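Long-range contacts in putative dihydrodipicolinate synthase (Thermus thermophilus, PDB 2PCQ), which has no established function of its own but belongs to the dihydrodipicolinate synthase family of TIM-barrel proteins: residues 137-142 with 166-171; 172-177 with 188-193; 94-99 with 132-137. All coordinates share one frame; numbering follows the deposited sequence.

How the interactions relate
Interactions 1 and 3 both use the polypeptide of helix 136-142, and they touch directly where Val139 CG2 packs 4.0 Å from Leu134 CG. Interaction 1 is a surface contact outside the barrel: an ion pair and a water bridge lie above a small apolar cluster. Interaction 3, buried between loops and close to a subunit boundary, relies on aliphatic contact and has no hydrogen bond between its segments. Interaction 2 is the most central of the three, joining two neighbouring strands of the barrel by backbone hydrogen bonds and a carboxylate gripped by an arginine and a tyrosine. The chain links it to interaction 1, since Phe171 leads straight into strand 172-175.

Interaction 1: 137-142 with 166-171; sequences EAVEAL and ARLQEF. With K (potassium ion), chain B.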
ATOM      1  N   GLU A 137     -19.188  -4.373  -2.706  1.00 16.41           N
ATOM      2  CA  GLU A 137     -20.401  -3.704  -3.174  1.00 22.14           C
ATOM      3  C   GLU A 137     -20.731  -4.199  -4.578  1.00 19.72           C
ATOM      4  O   GLU A 137     -21.889  -4.438  -4.903  1.00 18.49           O
ATOM      5  CB  GLU A 137     -20.219  -2.182  -3.227  1.00 26.41           C
ATOM      6  CG  GLU A 137     -20.132  -1.466  -1.883  1.00 36.29           C
ATOM      7  CD  GLU A 137     -18.870  -1.807  -1.101  1.00 45.59           C
ATOM      8  OE1 GLU A 137     -17.819  -2.068  -1.730  1.00 35.07           O
ATOM      9  OE2 GLU A 137     -18.929  -1.795   0.149  1.00 49.25           O
ATOM     10  N   ALA A 138     -19.702  -4.337  -5.414  1.00 18.36           N
ATOM     11  CA  ALA A 138     -19.889  -4.806  -6.782  1.00 15.82           C
ATOM     12  C   ALA A 138     -20.320  -6.268  -6.785  1.00 17.18           C
ATOM     13  O   ALA A 138     -21.189  -6.666  -7.558  1.00 19.56           O
ATOM     14  CB  ALA A 138     -18.601  -4.635  -7.578  1.00 18.28           C
ATOM     15  N   VAL A 139     -19.708  -7.072  -5.920  1.00 15.43           N
ATOM     16  CA  VAL A 139     -20.064  -8.485  -5.839  1.00 13.05           C
ATOM     17  C   VAL A 139     -21.538  -8.630  -5.461  1.00 17.07           C
ATOM     18  O   VAL A 139     -22.249  -9.460  -6.021  1.00 17.85           O
ATOM     19  CB  VAL A 139     -19.203  -9.233  -4.788  1.00 15.05           C
ATOM     20  CG1 VAL A 139     -19.655 -10.691  -4.687  1.00 10.26           C
ATOM     21  CG2 VAL A 139     -17.724  -9.167  -5.173  1.00 12.38           C
ATOM     22  N   GLU A 140     -21.996  -7.816  -4.515  1.00 16.00           N
ATOM     23  CA  GLU A 140     -23.385  -7.876  -4.082  1.00 19.63           C
ATOM     24  C   GLU A 140     -24.350  -7.419  -5.179  1.00 18.52           C
ATOM     25  O   GLU A 140     -25.461  -7.935  -5.295  1.00 20.66           O
ATOM     26  CB  GLU A 140     -23.585  -7.040  -2.813  1.00 17.25           C
ATOM     27  CG  GLU A 140     -25.035  -7.008  -2.331  1.00 25.53           C
ATOM     28  CD  GLU A 140     -25.168  -6.618  -0.873  1.00 28.00           C
ATOM     29  OE1 GLU A 140     -24.301  -5.880  -0.367  1.00 30.56           O
ATOM     30  OE2 GLU A 140     -26.152  -7.045  -0.233  1.00 37.72           O
ATOM     31  N   ALA A 141     -23.921  -6.464  -5.994  1.00 20.97           N
ATOM     32  CA  ALA A 141     -24.759  -5.974  -7.079  1.00 23.16           C
ATOM     33  C   ALA A 141     -24.871  -7.019  -8.185  1.00 23.18           C
ATOM     34  O   ALA A 141     -25.906  -7.134  -8.834  1.00 26.71           O
ATOM     35  CB  ALA A 141     -24.185  -4.677  -7.646  1.00 21.63           C
ATOM     36  N   LEU A 142     -23.801  -7.784  -8.390  1.00 19.35           N
ATOM     37  CA  LEU A 142     -23.778  -8.808  -9.429  1.00 20.23           C
ATOM     38  C   LEU A 142     -24.380 -10.139  -8.993  1.00 21.52           C
ATOM     39  O   LEU A 142     -24.871 -10.906  -9.823  1.00 20.40           O
ATOM     40  CB  LEU A 142     -22.339  -9.037  -9.899  1.00 19.85           C
ATOM     41  CG  LEU A 142     -21.694  -7.861 -10.640  1.00 21.23           C
ATOM     42  CD1 LEU A 142     -20.193  -8.060 -10.735  1.00 18.37           C
ATOM     43  CD2 LEU A 142     -22.318  -7.744 -12.023  1.00 21.87           C
ATOM     44  N   ALA A 166     -22.563 -14.314   5.109  1.00 16.06           N
ATOM     45  CA  ALA A 166     -23.612 -13.631   5.848  1.00 18.79           C
ATOM     46  C   ALA A 166     -24.620 -12.863   4.992  1.00 20.36           C
ATOM     47  O   ALA A 166     -25.787 -12.746   5.365  1.00 20.26           O
ATOM     48  CB  ALA A 166     -22.985 -12.688   6.879  1.00 14.19           C
ATOM     49  N   ARG A 167     -24.183 -12.349   3.848  1.00 19.69           N
ATOM     50  CA  ARG A 167     -25.084 -11.550   3.024  1.00 23.56           C
ATOM     51  C   ARG A 167     -25.545 -12.106   1.684  1.00 23.58           C
ATOM     52  O   ARG A 167     -26.553 -11.645   1.150  1.00 27.60           O
ATOM     53  CB  ARG A 167     -24.467 -10.166   2.775  1.00 22.09           C
ATOM     54  CG  ARG A 167     -24.395  -9.271   4.006  1.00 31.43           C
ATOM     55  CD  ARG A 167     -23.965  -7.853   3.632  1.00 46.59           C
ATOM     56  NE  ARG A 167     -25.063  -7.022   3.137  1.00 50.85           N
ATOM     57  CZ  ARG A 167     -24.902  -5.811   2.611  1.00 54.49           C
ATOM     58  NH1 ARG A 167     -23.687  -5.290   2.501  1.00 53.62           N
ATOM     59  NH2 ARG A 167     -25.956  -5.109   2.212  1.00 59.00           N
ATOM     60  N   LEU A 168     -24.847 -13.090   1.133  1.00 20.87           N
ATOM     61  CA  LEU A 168     -25.229 -13.585  -0.182  1.00 26.81           C
ATOM     62  C   LEU A 168     -25.755 -15.010  -0.272  1.00 32.42           C
ATOM     63  O   LEU A 168     -25.117 -15.951   0.190  1.00 37.93           O
ATOM     64  CB  LEU A 168     -24.045 -13.423  -1.147  1.00 21.15           C
ATOM     65  CG  LEU A 168     -23.387 -12.037  -1.167  1.00 26.20           C
ATOM     66  CD1 LEU A 168     -22.238 -12.021  -2.174  1.00 19.62           C
ATOM     67  CD2 LEU A 168     -24.424 -10.973  -1.526  1.00 20.73           C
ATOM     68  N   GLN A 169     -26.928 -15.154  -0.879  1.00 38.72           N
ATOM     69  CA  GLN A 169     -27.542 -16.459  -1.089  1.00 43.05           C
ATOM     70  C   GLN A 169     -27.468 -16.740  -2.585  1.00 42.43           C
ATOM     71  O   GLN A 169     -27.247 -15.821  -3.377  1.00 44.67           O
ATOM     72  CB  GLN A 169     -28.998 -16.449  -0.627  1.00 48.40           C
ATOM     73  CG  GLN A 169     -29.179 -16.081   0.831  1.00 56.05           C
ATOM     74  CD  GLN A 169     -30.620 -16.192   1.279  1.00 66.42           C
ATOM     75  OE1 GLN A 169     -31.185 -17.288   1.334  1.00 71.16           O
ATOM     76  NE2 GLN A 169     -31.228 -15.055   1.599  1.00 70.29           N
ATOM     77  N   GLU A 170     -27.656 -17.995  -2.980  1.00 42.98           N
ATOM     78  CA  GLU A 170     -27.569 -18.348  -4.394  1.00 44.59           C
ATOM     79  C   GLU A 170     -26.231 -17.832  -4.927  1.00 42.49           C
ATOM     80  O   GLU A 170     -26.152 -17.323  -6.048  1.00 36.72           O
ATOM     81  CB  GLU A 170     -28.709 -17.702  -5.191  1.00 52.99           C
ATOM     82  CG  GLU A 170     -30.100 -18.227  -4.877  1.00 63.15           C
ATOM     83  CD  GLU A 170     -31.170 -17.591  -5.751  1.00 69.03           C
ATOM     84  OE1 GLU A 170     -30.825 -16.727  -6.587  1.00 71.51           O
ATOM     85  OE2 GLU A 170     -32.356 -17.954  -5.603  1.00 72.88           O
ATOM     86  N   PHE A 171     -25.185 -17.951  -4.112  1.00 33.21           N
ATOM     87  CA  PHE A 171     -23.863 -17.480  -4.505  1.00 25.50           C
ATOM     88  C   PHE A 171     -22.803 -18.449  -3.993  1.00 20.88           C
ATOM     89  O   PHE A 171     -22.491 -18.490  -2.803  1.00 18.39           O
ATOM     90  CB  PHE A 171     -23.626 -16.079  -3.947  1.00 21.80           C
ATOM     91  CG  PHE A 171     -22.564 -15.315  -4.669  1.00 22.40           C
ATOM     92  CD1 PHE A 171     -21.365 -15.002  -4.040  1.00 21.69           C
ATOM     93  CD2 PHE A 171     -22.766 -14.895  -5.980  1.00 27.07           C
ATOM     94  CE1 PHE A 171     -20.380 -14.279  -4.707  1.00 23.24           C
ATOM     95  CE2 PHE A 171     -21.789 -14.171  -6.657  1.00 25.33           C
ATOM     96  CZ  PHE A 171     -20.592 -13.862  -6.018  1.00 25.52           C
TER
HETATM   97  K     K B 284     -26.614 -15.851  -8.813  1.00 28.26           K
HETATM   98  O   HOH W   1     -27.877  -8.696   1.662  1.00 58.90           O
HETATM   99  O   HOH W   2     -29.701 -15.358  -8.961  1.00 29.70           O
HETATM  100  O   HOH W   3     -26.950 -18.790  -9.797  1.00 32.48           O
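The carboxylate of Glu140 meets the guanidinium of Arg167 over one face instead of at its edge. Glu140 OE1 lies 3.0 Å from Arg167 NH1, yet it stands well out of the guanidinium plane, and the two flat groups are turned 83° apart. No N-H is aimed at the oxygen, so this salt bridge rests on attraction between charges without a directed hydrogen bond. Long, flexible side chains suit such a pairing at the surface. The chain of Glu140 is extended, while that of Arg167 bends at chi3 (82°) to turn its flat head across the carboxylate. Glu140 OE2 too stands over that face, offset toward the rim and 3.1 Å from Arg167 NH2. It additionally accepts from water 1, which also donates, over a longer 3.3 Å, to Arg167 O, linking the glutamate side chain to the backbone at the end of helix 158-167.

In the TIM barrel, helices 136-142 and 158-167 stand on the outside of the strands, and the segment 166-171 carries the chain from the second of them back to strand 172-175. Leu168, the first residue to leave helical geometry, lays CD2 4.1 Å from Glu140 CG, so the aliphatic part of Glu140 adds to the apolar contact. Beside it, Val139 sends CG1 anti to its own N (chi1 177°), and that methyl sits 3.8 Å from Leu168 CD1 and 3.6 Å from Phe171 CZ. It comes to the aromatic ring obliquely, and the ring also packs on Val148 and Ile151 of strand 148-153. Next to Phe171, Glu170 O binds the potassium ion at 3.2 Å, together with waters 2 and 3 and the carbonyl oxygens of Ala143, His145 and Val148. Water 2 in turn donates to Glu170 OE1.

Interaction 2: 172-177 with 188-193; sequences RVYTGH and GAEGGI
Glu190 presents both carboxylate oxygens to Arg172, which grips them side-on. Arg172 NE donates to Glu190 OE1 at 2.8 Å and Arg172 NH2 to Glu190 OE2 at 2.9 Å, each bond using the syn lone pair, with the two planes only 10° apart. Glu190 OE2 takes a second bond from Tyr174 OH, very short at 2.5 Å. That hydroxyl is also hydrogen-bonded to Met1 N.

The segments carry neighbouring strands of the barrel, 172-175 and 191-193, joined through helix 181-186 as a beta-alpha-beta crossover. Gly188, with positive phi, closes that helix as the C-prime residue of a Schellman motif. Backbone groups are then paired in parallel-sheet fashion: Glu190 N donates to Val173 O at 2.6 Å, Thr175 N to Gly191 O at 3.1 Å, and Ile193 N to Thr175 O at 3.0 Å. Val173 N gives its hydrogen to water 4, which itself donates to Gly188 O.

Glycine suits position 191 because the Tyr174 ring rests against its backbone, CD1 lying 3.4 Å from Gly191 C; Gly191 N is over the ring face. Ile193 CG1 adds an apolar contact to the same ring. On the sheet face of Thr175, the side chain has OG1 anti to N (chi1 180°), and OG1 accepts from His177 N in an ST turn.

With three bonds from the arginine and the tyrosine converging on it, the Glu190 carboxylate is well compensated where it lies, which would favour its ionised form and probably polarise the Tyr174 hydroxyl.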
ATOM      1  N   ARG A 172     -22.254 -19.223  -4.917  1.00 19.94           N
ATOM      2  CA  ARG A 172     -21.267 -20.243  -4.603  1.00 17.63           C
ATOM      3  C   ARG A 172     -19.863 -19.689  -4.451  1.00 18.04           C
ATOM      4  O   ARG A 172     -19.281 -19.146  -5.389  1.00 16.16           O
ATOM      5  CB  ARG A 172     -21.324 -21.320  -5.681  1.00 17.68           C
ATOM      6  CG  ARG A 172     -22.723 -21.931  -5.805  1.00 23.64           C
ATOM      7  CD  ARG A 172     -22.865 -22.747  -7.068  1.00 23.76           C
ATOM      8  NE  ARG A 172     -21.885 -23.821  -7.117  1.00 21.81           N
ATOM      9  CZ  ARG A 172     -21.635 -24.546  -8.200  1.00 28.98           C
ATOM     10  NH1 ARG A 172     -22.298 -24.302  -9.322  1.00 25.61           N
ATOM     11  NH2 ARG A 172     -20.732 -25.517  -8.158  1.00 22.09           N
ATOM     12  N   VAL A 173     -19.320 -19.848  -3.253  1.00 15.30           N
ATOM     13  CA  VAL A 173     -17.998 -19.337  -2.939  1.00 14.16           C
ATOM     14  C   VAL A 173     -16.898 -20.381  -2.963  1.00 15.72           C
ATOM     15  O   VAL A 173     -16.975 -21.399  -2.275  1.00 14.80           O
ATOM     16  CB  VAL A 173     -17.988 -18.669  -1.549  1.00 13.95           C
ATOM     17  CG1 VAL A 173     -16.591 -18.164  -1.222  1.00 12.87           C
ATOM     18  CG2 VAL A 173     -19.006 -17.525  -1.516  1.00 12.80           C
ATOM     19  N   TYR A 174     -15.869 -20.105  -3.756  1.00 14.52           N
ATOM     20  CA  TYR A 174     -14.708 -20.976  -3.861  1.00 14.50           C
ATOM     21  C   TYR A 174     -13.482 -20.182  -3.448  1.00 15.47           C
ATOM     22  O   TYR A 174     -13.292 -19.050  -3.889  1.00 13.47           O
ATOM     23  CB  TYR A 174     -14.546 -21.482  -5.295  1.00 14.85           C
ATOM     24  CG  TYR A 174     -15.271 -22.782  -5.528  1.00 18.49           C
ATOM     25  CD1 TYR A 174     -14.665 -23.997  -5.219  1.00 16.07           C
ATOM     26  CD2 TYR A 174     -16.597 -22.798  -5.959  1.00 19.73           C
ATOM     27  CE1 TYR A 174     -15.356 -25.194  -5.320  1.00 20.26           C
ATOM     28  CE2 TYR A 174     -17.304 -23.995  -6.062  1.00 23.02           C
ATOM     29  CZ  TYR A 174     -16.674 -25.189  -5.736  1.00 23.38           C
ATOM     30  OH  TYR A 174     -17.359 -26.383  -5.791  1.00 28.59           O
ATOM     31  N   THR A 175     -12.661 -20.749  -2.577  1.00 10.01           N
ATOM     32  CA  THR A 175     -11.461 -20.041  -2.174  1.00 13.19           C
ATOM     33  C   THR A 175     -10.300 -20.574  -2.994  1.00 14.94           C
ATOM     34  O   THR A 175     -10.259 -21.761  -3.329  1.00 17.17           O
ATOM     35  CB  THR A 175     -11.150 -20.230  -0.674  1.00 14.54           C
ATOM     36  OG1 THR A 175      -9.952 -19.515  -0.351  1.00 15.71           O
ATOM     37  CG2 THR A 175     -10.952 -21.704  -0.343  1.00 13.66           C
ATOM     38  N   GLY A 176      -9.371 -19.689  -3.340  1.00 12.98           N
ATOM     39  CA  GLY A 176      -8.211 -20.106  -4.105  1.00 13.37           C
ATOM     40  C   GLY A 176      -6.972 -20.017  -3.237  1.00 13.88           C
ATOM     41  O   GLY A 176      -5.851 -20.139  -3.731  1.00 15.20           O
ATOM     42  N   HIS A 177      -7.181 -19.814  -1.936  1.00 14.50           N
ATOM     43  CA  HIS A 177      -6.084 -19.674  -0.975  1.00 16.98           C
ATOM     44  C   HIS A 177      -5.919 -20.921  -0.094  1.00 15.81           C
ATOM     45  O   HIS A 177      -6.685 -21.138   0.845  1.00 15.21           O
ATOM     46  CB  HIS A 177      -6.336 -18.449  -0.090  1.00 12.66           C
ATOM     47  CG  HIS A 177      -5.148 -18.031   0.717  1.00 15.36           C
ATOM     48  ND1 HIS A 177      -4.006 -17.508   0.146  1.00 24.18           N
ATOM     49  CD2 HIS A 177      -4.924 -18.053   2.050  1.00  9.75           C
ATOM     50  CE1 HIS A 177      -3.132 -17.222   1.094  1.00 16.72           C
ATOM     51  NE2 HIS A 177      -3.665 -17.545   2.260  1.00 20.97           N
ATOM     52  N   GLY A 188     -18.119 -20.821   5.267  1.00 15.56           N
ATOM     53  CA  GLY A 188     -19.032 -21.081   4.166  1.00 15.63           C
ATOM     54  C   GLY A 188     -18.598 -21.406   2.748  1.00 15.81           C
ATOM     55  O   GLY A 188     -19.457 -21.637   1.899  1.00 14.60           O
ATOM     56  N   ALA A 189     -17.301 -21.429   2.463  1.00 14.77           N
ATOM     57  CA  ALA A 189     -16.862 -21.739   1.104  1.00 14.33           C
ATOM     58  C   ALA A 189     -17.353 -23.123   0.688  1.00 15.54           C
ATOM     59  O   ALA A 189     -17.346 -24.062   1.488  1.00 17.27           O
ATOM     60  CB  ALA A 189     -15.341 -21.674   1.012  1.00 12.47           C
ATOM     61  N   GLU A 190     -17.784 -23.240  -0.563  1.00 16.05           N
ATOM     62  CA  GLU A 190     -18.271 -24.508  -1.095  1.00 19.19           C
ATOM     63  C   GLU A 190     -17.095 -25.453  -1.311  1.00 20.45           C
ATOM     64  O   GLU A 190     -17.236 -26.675  -1.235  1.00 20.86           O
ATOM     65  CB  GLU A 190     -19.002 -24.281  -2.422  1.00 16.87           C
ATOM     66  CG  GLU A 190     -19.517 -25.559  -3.083  1.00 21.87           C
ATOM     67  CD  GLU A 190     -20.183 -25.296  -4.423  1.00 18.63           C
ATOM     68  OE1 GLU A 190     -21.147 -24.507  -4.466  1.00 24.91           O
ATOM     69  OE2 GLU A 190     -19.741 -25.877  -5.434  1.00 22.78           O
ATOM     70  N   GLY A 191     -15.929 -24.884  -1.581  1.00 16.50           N
ATOM     71  CA  GLY A 191     -14.757 -25.707  -1.793  1.00 17.00           C
ATOM     72  C   GLY A 191     -13.546 -24.876  -2.143  1.00 17.81           C
ATOM     73  O   GLY A 191     -13.497 -23.678  -1.856  1.00 16.47           O
ATOM     74  N   GLY A 192     -12.565 -25.514  -2.772  1.00 16.19           N
ATOM     75  CA  GLY A 192     -11.362 -24.802  -3.141  1.00 17.76           C
ATOM     76  C   GLY A 192     -10.818 -25.144  -4.513  1.00 19.98           C
ATOM     77  O   GLY A 192     -10.858 -26.296  -4.956  1.00 16.71           O
ATOM     78  N   ILE A 193     -10.338 -24.114  -5.198  1.00 14.11           N
ATOM     79  CA  ILE A 193      -9.721 -24.257  -6.510  1.00 13.26           C
ATOM     80  C   ILE A 193      -8.303 -23.843  -6.145  1.00 15.52           C
ATOM     81  O   ILE A 193      -7.959 -22.660  -6.136  1.00 14.77           O
ATOM     82  CB  ILE A 193     -10.361 -23.306  -7.536  1.00 11.35           C
ATOM     83  CG1 ILE A 193     -11.839 -23.681  -7.712  1.00 16.37           C
ATOM     84  CG2 ILE A 193      -9.623 -23.396  -8.870  1.00 10.63           C
ATOM     85  CD1 ILE A 193     -12.598 -22.833  -8.721  1.00 15.08           C
TER
HETATM   86  O   HOH W   4     -20.575 -20.799  -0.616  1.00 18.33           O

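Interaction 3: 94-99 with 132-137; sequences ATPPRY and VDLPLE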
ATOM      1  N   ALA A  94     -13.958 -15.125 -14.706  1.00 13.33           N
ATOM      2  CA  ALA A  94     -13.460 -13.865 -15.241  1.00 13.79           C
ATOM      3  C   ALA A  94     -12.972 -12.834 -14.232  1.00 12.68           C
ATOM      4  O   ALA A  94     -13.632 -12.557 -13.237  1.00 14.48           O
ATOM      5  CB  ALA A  94     -14.532 -13.235 -16.131  1.00 14.66           C
ATOM      6  N   THR A  95     -11.811 -12.259 -14.528  1.00 11.81           N
ATOM      7  CA  THR A  95     -11.196 -11.231 -13.697  1.00 11.43           C
ATOM      8  C   THR A  95     -11.612  -9.864 -14.244  1.00 15.07           C
ATOM      9  O   THR A  95     -12.024  -9.748 -15.397  1.00 16.80           O
ATOM     10  CB  THR A  95      -9.660 -11.309 -13.772  1.00 14.96           C
ATOM     11  OG1 THR A  95      -9.259 -11.276 -15.146  1.00 14.81           O
ATOM     12  CG2 THR A  95      -9.143 -12.592 -13.129  1.00 14.60           C
ATOM     13  N   PRO A  96     -11.508  -8.808 -13.423  1.00 15.94           N
ATOM     14  CA  PRO A  96     -11.882  -7.467 -13.886  1.00 14.47           C
ATOM     15  C   PRO A  96     -10.797  -6.892 -14.796  1.00 18.77           C
ATOM     16  O   PRO A  96      -9.648  -7.337 -14.756  1.00 13.86           O
ATOM     17  CB  PRO A  96     -11.969  -6.657 -12.587  1.00 12.95           C
ATOM     18  CG  PRO A  96     -12.141  -7.696 -11.510  1.00 21.96           C
ATOM     19  CD  PRO A  96     -11.245  -8.807 -11.976  1.00 15.53           C
ATOM     20  N   PRO A  97     -11.151  -5.919 -15.654  1.00 18.34           N
ATOM     21  CA  PRO A  97     -10.128  -5.333 -16.528  1.00 16.24           C
ATOM     22  C   PRO A  97      -9.061  -4.780 -15.570  1.00 16.56           C
ATOM     23  O   PRO A  97      -9.394  -4.392 -14.453  1.00 16.44           O
ATOM     24  CB  PRO A  97     -10.894  -4.232 -17.256  1.00 14.21           C
ATOM     25  CG  PRO A  97     -12.263  -4.837 -17.395  1.00 17.23           C
ATOM     26  CD  PRO A  97     -12.497  -5.440 -16.018  1.00 15.55           C
ATOM     27  N   ARG A  98      -7.804  -4.724 -15.999  1.00 18.13           N
ATOM     28  CA  ARG A  98      -6.722  -4.277 -15.112  1.00 18.86           C
ATOM     29  C   ARG A  98      -5.982  -2.965 -15.364  1.00 16.96           C
ATOM     30  O   ARG A  98      -5.963  -2.074 -14.512  1.00 17.04           O
ATOM     31  CB  ARG A  98      -5.651  -5.365 -15.037  1.00 15.51           C
ATOM     32  CG  ARG A  98      -6.055  -6.638 -14.337  1.00 21.84           C
ATOM     33  CD  ARG A  98      -5.268  -7.783 -14.936  1.00 21.74           C
ATOM     34  NE  ARG A  98      -5.925  -8.260 -16.141  1.00 27.84           N
ATOM     35  CZ  ARG A  98      -5.302  -8.760 -17.201  1.00 22.84           C
ATOM     36  NH1 ARG A  98      -3.979  -8.850 -17.230  1.00 22.19           N
ATOM     37  NH2 ARG A  98      -6.021  -9.187 -18.227  1.00 23.91           N
ATOM     38  N   TYR A  99      -5.337  -2.879 -16.520  1.00 14.53           N
ATOM     39  CA  TYR A  99      -4.518  -1.729 -16.867  1.00 13.86           C
ATOM     40  C   TYR A  99      -5.100  -0.346 -16.563  1.00 15.78           C
ATOM     41  O   TYR A  99      -4.428   0.476 -15.944  1.00 15.84           O
ATOM     42  CB  TYR A  99      -4.109  -1.817 -18.338  1.00 14.17           C
ATOM     43  CG  TYR A  99      -2.866  -1.027 -18.656  1.00 13.14           C
ATOM     44  CD1 TYR A  99      -1.597  -1.583 -18.484  1.00 14.43           C
ATOM     45  CD2 TYR A  99      -2.954   0.286 -19.110  1.00 13.74           C
ATOM     46  CE1 TYR A  99      -0.443  -0.843 -18.760  1.00 16.87           C
ATOM     47  CE2 TYR A  99      -1.808   1.035 -19.388  1.00 15.66           C
ATOM     48  CZ  TYR A  99      -0.561   0.467 -19.211  1.00 18.55           C
ATOM     49  OH  TYR A  99       0.564   1.211 -19.482  1.00 21.08           O
ATOM     50  N   VAL A 132      -5.781  -5.444  -8.754  1.00 21.50           N
ATOM     51  CA  VAL A 132      -6.926  -4.543  -8.730  1.00 18.40           C
ATOM     52  C   VAL A 132      -7.964  -5.146  -7.799  1.00 19.37           C
ATOM     53  O   VAL A 132      -8.006  -6.360  -7.594  1.00 14.09           O
ATOM     54  CB  VAL A 132      -7.569  -4.331 -10.132  1.00 22.66           C
ATOM     55  CG1 VAL A 132      -6.578  -3.641 -11.064  1.00 13.91           C
ATOM     56  CG2 VAL A 132      -8.039  -5.661 -10.705  1.00 19.52           C
ATOM     57  N   ASP A 133      -8.807  -4.295  -7.237  1.00 16.97           N
ATOM     58  CA  ASP A 133      -9.828  -4.751  -6.314  1.00 18.55           C
ATOM     59  C   ASP A 133     -11.144  -5.093  -7.012  1.00 18.37           C
ATOM     60  O   ASP A 133     -11.376  -4.716  -8.159  1.00 20.58           O
ATOM     61  CB  ASP A 133     -10.051  -3.669  -5.250  1.00 21.48           C
ATOM     62  CG  ASP A 133     -10.967  -4.124  -4.131  1.00 29.10           C
ATOM     63  OD1 ASP A 133     -10.844  -5.288  -3.698  1.00 30.04           O
ATOM     64  OD2 ASP A 133     -11.799  -3.311  -3.674  1.00 33.91           O
ATOM     65  N   LEU A 134     -11.977  -5.857  -6.315  1.00 19.72           N
ATOM     66  CA  LEU A 134     -13.305  -6.235  -6.785  1.00 17.56           C
ATOM     67  C   LEU A 134     -14.136  -5.979  -5.533  1.00 17.43           C
ATOM     68  O   LEU A 134     -14.344  -6.875  -4.714  1.00 15.60           O
ATOM     69  CB  LEU A 134     -13.371  -7.712  -7.183  1.00 17.89           C
ATOM     70  CG  LEU A 134     -14.746  -8.200  -7.676  1.00 22.56           C
ATOM     71  CD1 LEU A 134     -15.261  -7.299  -8.782  1.00 22.41           C
ATOM     72  CD2 LEU A 134     -14.638  -9.625  -8.179  1.00 20.61           C
ATOM     73  N   PRO A 135     -14.583  -4.725  -5.355  1.00 16.62           N
ATOM     74  CA  PRO A 135     -15.381  -4.297  -4.206  1.00 15.72           C
ATOM     75  C   PRO A 135     -16.515  -5.239  -3.856  1.00 14.34           C
ATOM     76  O   PRO A 135     -17.175  -5.784  -4.738  1.00 15.50           O
ATOM     77  CB  PRO A 135     -15.887  -2.922  -4.632  1.00 17.24           C
ATOM     78  CG  PRO A 135     -14.775  -2.414  -5.501  1.00 20.13           C
ATOM     79  CD  PRO A 135     -14.444  -3.628  -6.331  1.00 17.38           C
ATOM     80  N   LEU A 136     -16.733  -5.436  -2.560  1.00 13.52           N
ATOM     81  CA  LEU A 136     -17.814  -6.296  -2.105  1.00 17.43           C
ATOM     82  C   LEU A 136     -19.142  -5.696  -2.572  1.00 17.61           C
ATOM     83  O   LEU A 136     -20.107  -6.423  -2.819  1.00 17.80           O
ATOM     84  CB  LEU A 136     -17.777  -6.435  -0.576  1.00 15.00           C
ATOM     85  CG  LEU A 136     -16.554  -7.194  -0.040  1.00 18.76           C
ATOM     86  CD1 LEU A 136     -16.516  -7.154   1.484  1.00 13.75           C
ATOM     87  CD2 LEU A 136     -16.593  -8.628  -0.547  1.00 16.77           C
ATOM     88  N   GLU A 137     -19.188  -4.373  -2.706  1.00 16.41           N
ATOM     89  CA  GLU A 137     -20.401  -3.704  -3.174  1.00 22.14           C
ATOM     90  C   GLU A 137     -20.731  -4.199  -4.578  1.00 19.72           C
ATOM     91  O   GLU A 137     -21.889  -4.438  -4.903  1.00 18.49           O
ATOM     92  CB  GLU A 137     -20.219  -2.182  -3.227  1.00 26.41           C
ATOM     93  CG  GLU A 137     -20.132  -1.466  -1.883  1.00 36.29           C
ATOM     94  CD  GLU A 137     -18.870  -1.807  -1.101  1.00 45.59           C
ATOM     95  OE1 GLU A 137     -17.819  -2.068  -1.730  1.00 35.07           O
ATOM     96  OE2 GLU A 137     -18.929  -1.795   0.149  1.00 49.25           O
TER
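Val132 packs against the loop 94-99, joining two of the connections that follow strands in the TIM barrel: the loop comes after strand 91-94, whereas segment 132-137 leads from the short helix 127-130 into helix 136-142. The side chain of Val132 starts with a CB directed at that loop and forks there. One branch, CG1, settles beside the backbone of Arg98, 3.8 Å from Arg98 O and 4.1 Å from Arg98 CA. Chi1, measured to CG1, is -64°, which puts CG1 anti to the carbonyl carbon and leaves CG2 between the backbone N and the carbonyl carbon; from there CG2 reaches Pro97 O at 4.2 Å, Arg98 CG at 4.3 Å and, more loosely, Pro96 CB at 4.5 Å. A short branched residue thus spreads two methyls over three consecutive residues.

The carbonyl touched by CG1 has a polar partner of its own, because Arg98 O is hydrogen-bonded to Lys131 NZ of the third subunit, so the contact lies beside an assembly interface. On the same loop, Glu72 OE1 bonds to the backbone N of Arg98 and of Tyr99. The prolines before them have no N-H to satisfy, which suits their buried, apolar surroundings.

Further along, Leu134 packs also on Leu108 of helix 107-118 and Leu123 of strand 121-125. It crosses the Pro96 ring at about a right angle, with Leu134 CD1 4.2 Å from Pro96 CG.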